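Local atomic coordinates of threonine phosphate decarboxylase-like enzyme (Sulfurospirillum multivorans, PDB entry 6OUX), a protein that catalyses the pyridoxal phosphate-dependent decarboxylation of L-serine O-phosphate to ethanolamine O-phosphate, a step in norcobamide biosynthesis. Residues F230-L242 and R252-D264. Numbering follows the deposited sequence.
Sequences FDMYPNVIIVKSL and RLGYALMDSRKID
Ile238 and Lys240 face Leu257 and Tyr255 as hydrogen-bonded pairs of two antiparallel strands, 236-241 and 254-257, with axes 4.6 Å apart at their closest. Each pair is closed by two backbone bonds, and Leu242 N to Leu253 O, 2.8 Å, adds a fifth just past 236-241 and just before 254-257. Phe230, on helix 227-232, turns one ring face onto Leu257 CB, a CH-pi contact 3.5 Å from the centroid and 6° off the normal. On the same sheet face as Leu257, Lys240 CB packs against Tyr255 CE1 at 3.9 Å. The lysine chain runs extended past Tyr255 OH, then bends at chi4 (-61°), which brings NZ back to a hydrogen bond with Ser241 O. NZ also forms a salt bridge with Asp245. Leu242 CD2 meets the edge of the Tyr255 ring. On the other face, Val239 CG2 touches Ala256 CB at 4.2 Å. Near the start of 236-241, Ile237 CG1 packs on Met258 CB, just past the end of 254-257, at 3.8 Å. This pairing belongs to the seven-stranded mixed sheet of the aminotransferase-type fold. Strand 254-257 runs antiparallel to both neighbours, 236-241 and 102-105. Helix 84-95 covers Tyr255 and Leu257, helix 108-116 covers Ile237 and Val239, and strand 204-208 flanks 236-241 in parallel.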
# COMPACT_ATOMS: atom_id res chain seq x y z
N PHE A 230 -18.52 -18.39 -2.00
CA PHE A 230 -18.99 -17.11 -1.52
C PHE A 230 -20.47 -16.93 -1.78
O PHE A 230 -21.23 -16.53 -0.87
CB PHE A 230 -18.21 -15.95 -2.18
CG PHE A 230 -18.69 -14.58 -1.73
CD1 PHE A 230 -18.49 -14.20 -0.46
CD2 PHE A 230 -19.34 -13.72 -2.60
CE1 PHE A 230 -18.87 -12.96 -0.02
CE2 PHE A 230 -19.75 -12.47 -2.18
CZ PHE A 230 -19.53 -12.10 -0.89
N ASP A 231 -20.93 -17.31 -2.97
CA ASP A 231 -22.34 -17.09 -3.30
C ASP A 231 -23.33 -17.97 -2.52
O ASP A 231 -24.47 -17.52 -2.24
CB ASP A 231 -22.61 -17.25 -4.78
CG ASP A 231 -22.04 -16.14 -5.60
OD1 ASP A 231 -21.67 -15.02 -5.11
OD2 ASP A 231 -21.96 -16.45 -6.80
N MET A 232 -22.89 -19.19 -2.15
CA MET A 232 -23.75 -20.18 -1.56
C MET A 232 -23.77 -20.12 -0.02
O MET A 232 -24.78 -20.42 0.57
CB MET A 232 -23.34 -21.60 -2.05
CG MET A 232 -24.26 -22.75 -1.54
SD MET A 232 -23.93 -24.33 -2.36
CE MET A 232 -24.13 -23.89 -4.05
N TYR A 233 -22.66 -19.74 0.62
CA TYR A 233 -22.48 -19.88 2.06
C TYR A 233 -22.32 -18.52 2.71
O TYR A 233 -21.29 -17.88 2.56
CB TYR A 233 -21.31 -20.78 2.35
CG TYR A 233 -21.47 -22.16 1.77
CD1 TYR A 233 -22.39 -23.08 2.32
CD2 TYR A 233 -20.78 -22.54 0.61
CE1 TYR A 233 -22.56 -24.31 1.76
CE2 TYR A 233 -20.98 -23.75 0.04
CZ TYR A 233 -21.84 -24.64 0.64
OH TYR A 233 -21.99 -25.85 0.04
N PRO A 234 -23.31 -18.05 3.49
CA PRO A 234 -23.25 -16.67 4.01
C PRO A 234 -22.16 -16.37 5.04
O PRO A 234 -21.93 -15.21 5.34
CB PRO A 234 -24.65 -16.47 4.65
CG PRO A 234 -25.10 -17.83 4.95
CD PRO A 234 -24.56 -18.71 3.85
N ASN A 235 -21.48 -17.39 5.55
CA ASN A 235 -20.37 -17.18 6.46
C ASN A 235 -18.98 -17.18 5.78
O ASN A 235 -17.98 -17.09 6.48
CB ASN A 235 -20.36 -18.19 7.61
CG ASN A 235 -20.15 -19.59 7.15
OD1 ASN A 235 -20.30 -19.90 5.95
ND2 ASN A 235 -19.97 -20.48 8.11
N VAL A 236 -18.93 -17.34 4.46
CA VAL A 236 -17.67 -17.36 3.75
C VAL A 236 -17.13 -15.97 3.41
O VAL A 236 -17.84 -15.12 2.85
CB VAL A 236 -17.76 -18.28 2.54
CG1 VAL A 236 -16.58 -18.13 1.56
CG2 VAL A 236 -17.84 -19.72 3.04
N ILE A 237 -15.83 -15.85 3.62
CA ILE A 237 -15.02 -14.75 3.12
C ILE A 237 -13.92 -15.32 2.23
O ILE A 237 -13.18 -16.23 2.66
CB ILE A 237 -14.40 -13.96 4.25
CG1 ILE A 237 -15.49 -13.23 5.03
CG2 ILE A 237 -13.41 -12.92 3.74
CD1 ILE A 237 -15.11 -12.79 6.41
N ILE A 238 -13.89 -14.85 0.99
CA ILE A 238 -12.86 -15.27 0.05
C ILE A 238 -11.78 -14.22 0.02
O ILE A 238 -12.05 -13.01 -0.10
CB ILE A 238 -13.42 -15.47 -1.38
CG1 ILE A 238 -14.55 -16.51 -1.39
CG2 ILE A 238 -12.32 -15.86 -2.37
CD1 ILE A 238 -14.14 -17.91 -0.94
N VAL A 239 -10.52 -14.65 0.10
CA VAL A 239 -9.43 -13.71 -0.07
C VAL A 239 -8.48 -14.23 -1.15
O VAL A 239 -8.23 -15.44 -1.20
CB VAL A 239 -8.63 -13.57 1.27
CG1 VAL A 239 -7.53 -12.59 1.08
CG2 VAL A 239 -9.47 -13.10 2.41
N LYS A 240 -7.92 -13.33 -1.96
CA LYS A 240 -7.10 -13.76 -3.12
C LYS A 240 -6.11 -12.67 -3.50
O LYS A 240 -6.48 -11.52 -3.72
CB LYS A 240 -7.99 -14.15 -4.32
CG LYS A 240 -7.20 -14.61 -5.51
CD LYS A 240 -7.97 -15.43 -6.52
CE LYS A 240 -7.03 -15.94 -7.59
NZ LYS A 240 -6.43 -14.76 -8.27
N SER A 241 -4.84 -13.06 -3.59
CA SER A 241 -3.81 -12.24 -4.13
C SER A 241 -4.10 -12.04 -5.61
O SER A 241 -4.64 -12.90 -6.27
CB SER A 241 -2.46 -12.87 -3.90
OG SER A 241 -1.48 -12.17 -4.65
N LEU A 242 -3.81 -10.85 -6.10
CA LEU A 242 -3.67 -10.67 -7.56
C LEU A 242 -2.22 -10.63 -8.04
O LEU A 242 -2.00 -10.59 -9.25
CB LEU A 242 -4.41 -9.42 -8.02
CG LEU A 242 -5.91 -9.44 -7.81
CD1 LEU A 242 -6.47 -8.04 -8.03
CD2 LEU A 242 -6.56 -10.44 -8.77
N ARG A 252 1.42 -4.46 -5.55
CA ARG A 252 0.84 -5.32 -4.51
C ARG A 252 -0.65 -5.15 -4.45
O ARG A 252 -1.15 -4.11 -4.04
CB ARG A 252 1.46 -5.01 -3.14
CG ARG A 252 2.95 -5.32 -3.05
CD ARG A 252 3.39 -5.73 -1.64
NE ARG A 252 2.71 -4.94 -0.60
CZ ARG A 252 2.50 -5.34 0.66
NH1 ARG A 252 2.92 -6.54 1.08
NH2 ARG A 252 1.87 -4.54 1.51
N LEU A 253 -1.38 -6.18 -4.87
CA LEU A 253 -2.83 -6.14 -4.97
C LEU A 253 -3.49 -7.42 -4.55
O LEU A 253 -3.05 -8.48 -4.92
CB LEU A 253 -3.26 -5.97 -6.41
CG LEU A 253 -2.94 -4.66 -7.07
CD1 LEU A 253 -3.20 -4.81 -8.56
CD2 LEU A 253 -3.76 -3.54 -6.47
N GLY A 254 -4.58 -7.32 -3.82
CA GLY A 254 -5.37 -8.50 -3.52
C GLY A 254 -6.77 -8.05 -3.28
O GLY A 254 -7.02 -6.81 -3.09
N TYR A 255 -7.70 -8.99 -3.30
CA TYR A 255 -9.09 -8.63 -2.98
C TYR A 255 -9.70 -9.64 -2.01
O TYR A 255 -9.14 -10.71 -1.76
CB TYR A 255 -9.94 -8.45 -4.24
CG TYR A 255 -10.30 -9.78 -4.96
CD1 TYR A 255 -9.45 -10.35 -5.87
CD2 TYR A 255 -11.46 -10.42 -4.68
CE1 TYR A 255 -9.78 -11.54 -6.53
CE2 TYR A 255 -11.79 -11.62 -5.31
CZ TYR A 255 -10.94 -12.17 -6.20
OH TYR A 255 -11.28 -13.33 -6.77
N ALA A 256 -10.82 -9.26 -1.43
CA ALA A 256 -11.68 -10.13 -0.65
C ALA A 256 -13.13 -9.95 -1.05
O ALA A 256 -13.53 -8.83 -1.44
CB ALA A 256 -11.55 -9.85 0.82
N LEU A 257 -13.90 -11.03 -0.93
CA LEU A 257 -15.38 -11.02 -1.06
C LEU A 257 -15.93 -11.26 0.36
O LEU A 257 -15.56 -12.23 1.02
CB LEU A 257 -15.85 -12.14 -1.98
CG LEU A 257 -15.20 -12.20 -3.37
CD1 LEU A 257 -15.77 -13.33 -4.21
CD2 LEU A 257 -15.32 -10.91 -4.15
N MET A 258 -16.75 -10.34 0.82
CA MET A 258 -17.26 -10.39 2.16
C MET A 258 -18.55 -9.61 2.28
O MET A 258 -19.02 -8.98 1.33
CB MET A 258 -16.20 -9.94 3.18
CG MET A 258 -15.71 -8.51 3.08
SD MET A 258 -14.41 -8.04 4.33
CE MET A 258 -13.07 -8.07 3.45
N ASP A 259 -19.13 -9.67 3.46
CA ASP A 259 -20.40 -8.99 3.76
C ASP A 259 -20.30 -7.50 3.40
O ASP A 259 -19.35 -6.85 3.80
CB ASP A 259 -20.69 -9.18 5.27
CG ASP A 259 -21.94 -8.48 5.68
OD1 ASP A 259 -23.06 -9.02 5.38
OD2 ASP A 259 -21.83 -7.37 6.21
N SER A 260 -21.24 -6.97 2.62
CA SER A 260 -21.15 -5.59 2.17
C SER A 260 -21.31 -4.57 3.28
O SER A 260 -20.67 -3.49 3.24
CB SER A 260 -22.12 -5.30 1.02
OG SER A 260 -23.43 -5.53 1.44
N ARG A 261 -22.11 -4.92 4.29
CA ARG A 261 -22.25 -4.08 5.49
C ARG A 261 -20.89 -3.86 6.19
O ARG A 261 -20.51 -2.73 6.54
CB ARG A 261 -23.19 -4.79 6.50
CG ARG A 261 -24.38 -4.00 7.00
CD ARG A 261 -25.28 -3.50 5.87
NE ARG A 261 -25.71 -4.50 4.88
CZ ARG A 261 -26.91 -5.12 4.83
NH1 ARG A 261 -27.82 -4.92 5.75
NH2 ARG A 261 -27.16 -5.98 3.85
N LYS A 262 -20.20 -4.97 6.44
CA LYS A 262 -18.87 -4.97 7.01
C LYS A 262 -17.87 -4.16 6.13
O LYS A 262 -17.11 -3.33 6.64
CB LYS A 262 -18.45 -6.42 7.15
CG LYS A 262 -17.09 -6.70 7.74
CD LYS A 262 -16.88 -8.22 7.70
CE LYS A 262 -15.45 -8.66 8.04
NZ LYS A 262 -15.31 -8.95 9.49
N ILE A 263 -17.87 -4.37 4.82
CA ILE A 263 -17.01 -3.50 3.95
C ILE A 263 -17.38 -2.02 4.12
O ILE A 263 -16.47 -1.16 4.19
CB ILE A 263 -17.10 -3.90 2.49
CG1 ILE A 263 -16.44 -5.27 2.28
CG2 ILE A 263 -16.45 -2.86 1.58
CD1 ILE A 263 -16.74 -5.85 0.92
N ASP A 264 -18.68 -1.71 4.23
CA ASP A 264 -19.14 -0.28 4.33
C ASP A 264 -18.56 0.32 5.58
O ASP A 264 -18.08 1.44 5.54
CB ASP A 264 -20.67 -0.14 4.43
CG ASP A 264 -21.38 -0.48 3.16
OD1 ASP A 264 -20.87 -0.21 2.01
OD2 ASP A 264 -22.50 -1.02 3.31